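Local coordinates for Sn-glycerol-3-phosphate ABC transporter substrate-binding protein UspB (Mycobacterium tuberculosis, PDB 4MFI) that serves as the substrate-binding protein of an ABC transporter, with specificity for glycerophosphocholine, at residues L205-F210 / I394-L399; A237-R242 / A407-T412. One frame throughout, in Å; residues are numbered along the deposited sequence.

Contact 1 (L205-F210 / I394-L399)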
loop_
_atom_site.group_PDB
_atom_site.type_symbol
_atom_site.label_atom_id
_atom_site.label_comp_id
_atom_site.label_asym_id
_atom_site.label_seq_id
_atom_site.Cartn_x
_atom_site.Cartn_y
_atom_site.Cartn_z
ATOM N N LEU A 205 5.064 -5.964 8.182
ATOM C CA LEU A 205 5.157 -4.978 7.107
ATOM C C LEU A 205 6.434 -5.024 6.273
ATOM O O LEU A 205 6.530 -4.343 5.253
ATOM C CB LEU A 205 4.982 -3.567 7.674
ATOM C CG LEU A 205 4.391 -2.527 6.727
ATOM C CD1 LEU A 205 2.993 -2.934 6.309
ATOM C CD2 LEU A 205 4.370 -1.166 7.390
ATOM N N ILE A 206 7.420 -5.810 6.689
ATOM C CA ILE A 206 8.732 -5.719 6.054
ATOM C C ILE A 206 8.751 -6.142 4.573
ATOM O O ILE A 206 9.478 -5.548 3.783
ATOM C CB ILE A 206 9.826 -6.456 6.880
ATOM C CG1 ILE A 206 11.236 -6.148 6.357
ATOM C CG2 ILE A 206 9.574 -7.955 6.880
ATOM C CD1 ILE A 206 11.601 -4.674 6.419
ATOM N N SER A 207 7.948 -7.126 4.161
ATOM C CA SER A 207 7.957 -7.428 2.723
ATOM C C SER A 207 7.446 -6.256 1.892
ATOM O O SER A 207 7.839 -6.091 0.741
ATOM C CB SER A 207 7.202 -8.710 2.360
ATOM O OG SER A 207 5.803 -8.554 2.522
ATOM N N TRP A 208 6.584 -5.430 2.482
ATOM C CA TRP A 208 6.114 -4.229 1.800
ATOM C C TRP A 208 7.185 -3.147 1.749
ATOM O O TRP A 208 7.475 -2.610 0.678
ATOM C CB TRP A 208 4.859 -3.699 2.491
ATOM C CG TRP A 208 4.138 -2.610 1.756
ATOM C CD1 TRP A 208 3.630 -2.665 0.485
ATOM C CD2 TRP A 208 3.783 -1.323 2.274
ATOM N NE1 TRP A 208 2.997 -1.482 0.177
ATOM C CE2 TRP A 208 3.075 -0.643 1.262
ATOM C CE3 TRP A 208 4.001 -0.673 3.500
ATOM C CZ2 TRP A 208 2.569 0.647 1.439
ATOM C CZ3 TRP A 208 3.509 0.611 3.672
ATOM C CH2 TRP A 208 2.798 1.258 2.648
ATOM N N THR A 209 7.773 -2.826 2.900
ATOM C CA THR A 209 8.735 -1.725 2.957
ATOM C C THR A 209 10.089 -2.068 2.340
ATOM O O THR A 209 10.770 -1.177 1.831
ATOM C CB THR A 209 8.951 -1.182 4.383
ATOM O OG1 THR A 209 9.502 -2.213 5.207
ATOM C CG2 THR A 209 7.642 -0.665 4.986
ATOM N N PHE A 210 10.490 -3.334 2.370
ATOM C CA PHE A 210 11.767 -3.740 1.766
ATOM C C PHE A 210 11.695 -3.746 0.246
ATOM O O PHE A 210 12.718 -3.729 -0.435
ATOM C CB PHE A 210 12.187 -5.127 2.284
ATOM C CG PHE A 210 13.451 -5.665 1.656
ATOM C CD1 PHE A 210 14.695 -5.180 2.031
ATOM C CD2 PHE A 210 13.388 -6.675 0.697
ATOM C CE1 PHE A 210 15.854 -5.680 1.450
ATOM C CE2 PHE A 210 14.544 -7.180 0.116
ATOM C CZ PHE A 210 15.778 -6.681 0.494
ATOM N N ILE A 394 5.165 -14.965 3.862
ATOM C CA ILE A 394 6.313 -15.861 3.767
ATOM C C ILE A 394 7.607 -15.070 3.531
ATOM O O ILE A 394 8.629 -15.315 4.180
ATOM C CB ILE A 394 6.089 -16.914 2.657
ATOM C CG1 ILE A 394 4.900 -17.812 3.026
ATOM C CG2 ILE A 394 7.350 -17.728 2.406
ATOM C CD1 ILE A 394 4.428 -18.710 1.891
ATOM N N ILE A 395 7.571 -14.101 2.621
ATOM C CA ILE A 395 8.735 -13.237 2.421
ATOM C C ILE A 395 9.053 -12.432 3.688
ATOM O O ILE A 395 10.218 -12.319 4.087
ATOM C CB ILE A 395 8.544 -12.315 1.200
ATOM C CG1 ILE A 395 8.486 -13.163 -0.081
ATOM C CG2 ILE A 395 9.668 -11.291 1.114
ATOM C CD1 ILE A 395 8.005 -12.409 -1.323
ATOM N N SER A 396 8.024 -11.889 4.336
ATOM C CA SER A 396 8.238 -11.149 5.577
ATOM C C SER A 396 8.872 -12.009 6.653
ATOM O O SER A 396 9.749 -11.535 7.378
ATOM C CB SER A 396 6.938 -10.560 6.115
ATOM O OG SER A 396 6.551 -9.425 5.369
ATOM N N ALA A 397 8.423 -13.257 6.783
ATOM C CA ALA A 397 8.996 -14.132 7.799
ATOM C C ALA A 397 10.476 -14.368 7.534
ATOM O O ALA A 397 11.281 -14.405 8.463
ATOM C CB ALA A 397 8.239 -15.456 7.862
ATOM N N GLY A 398 10.843 -14.506 6.262
ATOM C CA GLY A 398 12.238 -14.693 5.907
ATOM C C GLY A 398 13.082 -13.469 6.213
ATOM O O GLY A 398 14.173 -13.578 6.774
ATOM N N LEU A 399 12.578 -12.296 5.849
ATOM C CA LEU A 399 13.277 -11.057 6.163
ATOM C C LEU A 399 13.397 -10.858 7.673
ATOM O O LEU A 399 14.428 -10.381 8.163
ATOM C CB LEU A 399 12.569 -9.870 5.512
ATOM C CG LEU A 399 12.709 -9.830 3.989
ATOM C CD1 LEU A 399 11.678 -8.883 3.377
ATOM C CD2 LEU A 399 14.127 -9.421 3.590
#
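Ser207 and Ser396 meet at the centre of a buried helix-to-helix contact, where the short helix 206-209 rests against helix 391-405 with the CA atoms of the two serines 4.7 Å apart. The backbone N of Ser207, in the first turn of its helix, donates to Ser396 OG at 2.9 Å, with an N-H...O angle of 148°. Ser396 OG stands beside its own backbone N (chi1 -76°), facing back along the helix, and from there it also bonds to the carbonyl of Asp392 one turn earlier. The hydroxyl of Ser207 lies 3.1 Å from Ser396 OG; its own hydrogen bonds run to Arg385 NE and Asp392 O, so buried serines, an arginine and a helix carbonyl form one polar cluster. In this periplasmic-binding-protein fold of two alpha/beta lobes, the contact brings a helix that directly follows strand 198-201 against one of the C-terminal helices, far along the sequence. Apolar groups border the cluster. Ile206 CG2 comes within 3.8 Å of Leu399 CB on one side, while on another Ile395 CG2 packs against Ser207 CB at the same distance. Further along, the two methyls of Leu399 divide the work on Phe210: Leu399 CD1 touches Phe210 CB and lies 3.9 Å from Phe210 CD2, and Leu399 CD2 makes a CH-pi contact over one face, 4.1 Å from the Phe210 centroid and 13° off the normal. With CG anti to the backbone N, Phe210 presents that face to the leucine.

Contact 2 (A237-R242 / A407-T412); sequences AGNFYR and ADVTKT
Helix 232-245 meets the start of helix 409-427 where Gly238 and Val409 bring their CA atoms to 6.0 Å, the nearest backbone approach between 237-242 and 407-412. The second helix is opened by an N-cap: Asp408, the residue just before it, takes the N-H of Lys411 on OD2 at 2.9 Å, nearly straight at 166° and through the anti lone pair of the carboxylate oxygen. This cap closes the turn whose first helical residue, Val409, is the apolar centre of the contact. Its two methyls reach different parts of the opposing helix. Val409 CG1, anti to its backbone N at a chi1 of 174°, lies 3.9 Å from Gly238 CA, so the helix backbone itself takes the methyl. Val409 CG2 sits against the backbone, 3.5 Å from Gly238 O, and also meets the side chains of Asn239 and Arg242. The arginine and the valine run past each other in opposite directions, with Arg242 CD 3.9 Å from Val409 CG2. An extended chain from CG to NE carries the guanidinium beyond the valine to the loop ahead of the helix. There Arg242 NE gives a weak bond to Ala407 O, 3.0 Å long and bent to 134°, the oxygen lying at the edge of the group and near its plane. The stronger partner is the neighbouring carbonyl of Gly406, bonded to NH2, so the guanidinium reaches two successive loop carbonyls, that of Ala407 only weakly. Val409 also leans on Ile235, a turn earlier in helix 232-245. One turn on from the cap, Thr412 OG1 and Thr412 N approach Asp408 O from opposite faces of its carbonyl plane, the hydroxyl donating at 2.7 Å.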
loop_
_atom_site.group_PDB
_atom_site.type_symbol
_atom_site.label_atom_id
_atom_site.label_comp_id
_atom_site.label_asym_id
_atom_site.label_seq_id
_atom_site.Cartn_x
_atom_site.Cartn_y
_atom_site.Cartn_z
ATOM N N ALA A 237 20.663 -6.931 -2.273
ATOM C CA ALA A 237 19.760 -6.090 -1.486
ATOM C C ALA A 237 19.475 -6.722 -0.125
ATOM O O ALA A 237 19.445 -6.031 0.899
ATOM C CB ALA A 237 18.467 -5.833 -2.244
ATOM N N GLY A 238 19.282 -8.038 -0.107
ATOM C CA GLY A 238 19.103 -8.759 1.147
ATOM C C GLY A 238 20.289 -8.584 2.082
ATOM O O GLY A 238 20.123 -8.401 3.295
ATOM N N ASN A 239 21.495 -8.629 1.522
ATOM C CA ASN A 239 22.697 -8.427 2.321
ATOM C C ASN A 239 22.881 -6.990 2.789
ATOM O O ASN A 239 23.399 -6.763 3.870
ATOM C CB ASN A 239 23.934 -8.947 1.587
ATOM C CG ASN A 239 24.060 -10.453 1.684
ATOM O OD1 ASN A 239 24.084 -11.157 0.681
ATOM N ND2 ASN A 239 24.122 -10.955 2.909
ATOM N N PHE A 240 22.424 -6.022 1.998
ATOM C CA PHE A 240 22.403 -4.629 2.448
ATOM C C PHE A 240 21.585 -4.516 3.737
ATOM O O PHE A 240 22.015 -3.918 4.728
ATOM C CB PHE A 240 21.803 -3.735 1.359
ATOM C CG PHE A 240 21.450 -2.362 1.827
ATOM C CD1 PHE A 240 22.414 -1.362 1.848
ATOM C CD2 PHE A 240 20.157 -2.054 2.227
ATOM C CE1 PHE A 240 22.102 -0.082 2.267
ATOM C CE2 PHE A 240 19.842 -0.759 2.668
ATOM C CZ PHE A 240 20.818 0.216 2.682
ATOM N N TYR A 241 20.401 -5.117 3.709
ATOM C CA TYR A 241 19.507 -5.149 4.854
ATOM C C TYR A 241 20.140 -5.899 6.033
ATOM O O TYR A 241 20.173 -5.396 7.152
ATOM C CB TYR A 241 18.185 -5.783 4.407
ATOM C CG TYR A 241 17.265 -6.270 5.497
ATOM C CD1 TYR A 241 17.207 -7.620 5.819
ATOM C CD2 TYR A 241 16.419 -5.393 6.180
ATOM C CE1 TYR A 241 16.347 -8.084 6.789
ATOM C CE2 TYR A 241 15.552 -5.855 7.155
ATOM C CZ TYR A 241 15.525 -7.203 7.456
ATOM O OH TYR A 241 14.674 -7.681 8.424
ATOM N N ARG A 242 20.659 -7.098 5.785
ATOM C CA ARG A 242 21.267 -7.877 6.857
ATOM C C ARG A 242 22.446 -7.138 7.479
ATOM O O ARG A 242 22.597 -7.128 8.703
ATOM C CB ARG A 242 21.721 -9.247 6.348
ATOM C CG ARG A 242 22.217 -10.170 7.448
ATOM C CD ARG A 242 22.592 -11.542 6.889
ATOM N NE ARG A 242 23.046 -12.417 7.963
ATOM C CZ ARG A 242 24.262 -12.355 8.495
ATOM N NH1 ARG A 242 25.138 -11.472 8.026
ATOM N NH2 ARG A 242 24.600 -13.167 9.489
ATOM N N ALA A 407 19.990 -14.822 10.060
ATOM C CA ALA A 407 19.975 -15.899 9.074
ATOM C C ALA A 407 20.683 -15.466 7.789
ATOM O O ALA A 407 20.698 -14.278 7.430
ATOM C CB ALA A 407 18.551 -16.335 8.776
ATOM N N ASP A 408 21.279 -16.440 7.114
ATOM C CA ASP A 408 21.994 -16.200 5.872
ATOM C C ASP A 408 21.015 -15.809 4.769
ATOM O O ASP A 408 19.982 -16.457 4.600
ATOM C CB ASP A 408 22.750 -17.467 5.479
ATOM C CG ASP A 408 23.575 -17.293 4.224
ATOM O OD1 ASP A 408 24.709 -16.783 4.329
ATOM O OD2 ASP A 408 23.103 -17.685 3.134
ATOM N N VAL A 409 21.335 -14.758 4.019
ATOM C CA VAL A 409 20.442 -14.290 2.959
ATOM C C VAL A 409 20.248 -15.320 1.845
ATOM O O VAL A 409 19.121 -15.596 1.446
ATOM C CB VAL A 409 20.916 -12.948 2.360
ATOM C CG1 VAL A 409 20.062 -12.559 1.162
ATOM C CG2 VAL A 409 20.870 -11.858 3.422
ATOM N N THR A 410 21.334 -15.891 1.336
ATOM C CA THR A 410 21.214 -16.859 0.248
ATOM C C THR A 410 20.412 -18.089 0.669
ATOM O O THR A 410 19.514 -18.523 -0.047
ATOM C CB THR A 410 22.594 -17.258 -0.304
ATOM O OG1 THR A 410 23.210 -16.103 -0.880
ATOM C CG2 THR A 410 22.465 -18.329 -1.376
ATOM N N LYS A 411 20.711 -18.632 1.843
ATOM C CA LYS A 411 19.973 -19.794 2.323
ATOM C C LYS A 411 18.488 -19.463 2.508
ATOM O O LYS A 411 17.606 -20.225 2.091
ATOM C CB LYS A 411 20.579 -20.304 3.628
ATOM C CG LYS A 411 19.826 -21.464 4.241
ATOM C CD LYS A 411 20.322 -21.739 5.658
ATOM C CE LYS A 411 19.427 -22.730 6.379
ATOM N NZ LYS A 411 19.542 -24.093 5.797
ATOM N N THR A 412 18.213 -18.309 3.107
ATOM C CA THR A 412 16.835 -17.930 3.404
ATOM C C THR A 412 16.041 -17.675 2.128
ATOM O O THR A 412 14.951 -18.237 1.945
ATOM C CB THR A 412 16.796 -16.695 4.316
ATOM O OG1 THR A 412 17.472 -17.000 5.542
ATOM C CG2 THR A 412 15.362 -16.286 4.625
#

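Contacts 1 and 2 lie with their centres about 12 Å apart on the same side of the chain's centre, contact 1 buried and contact 2 farther out. Along the chain the segments alternate: 205-210, 237-242, 394-399, 407-412. Helices 391-405 and 409-427 follow each other, so two consecutive C-terminal helices each pack on an earlier helix of the same region. The contacts touch directly: Tyr241 OH, from helix 232-245, lies 2.7 Å from Leu399 O in a probable hydrogen bond, and Phe210 packs on Ala237 and Tyr241. Together they join the C-terminal helices to the part of the binding-protein fold containing strands 198-201 and 251-254.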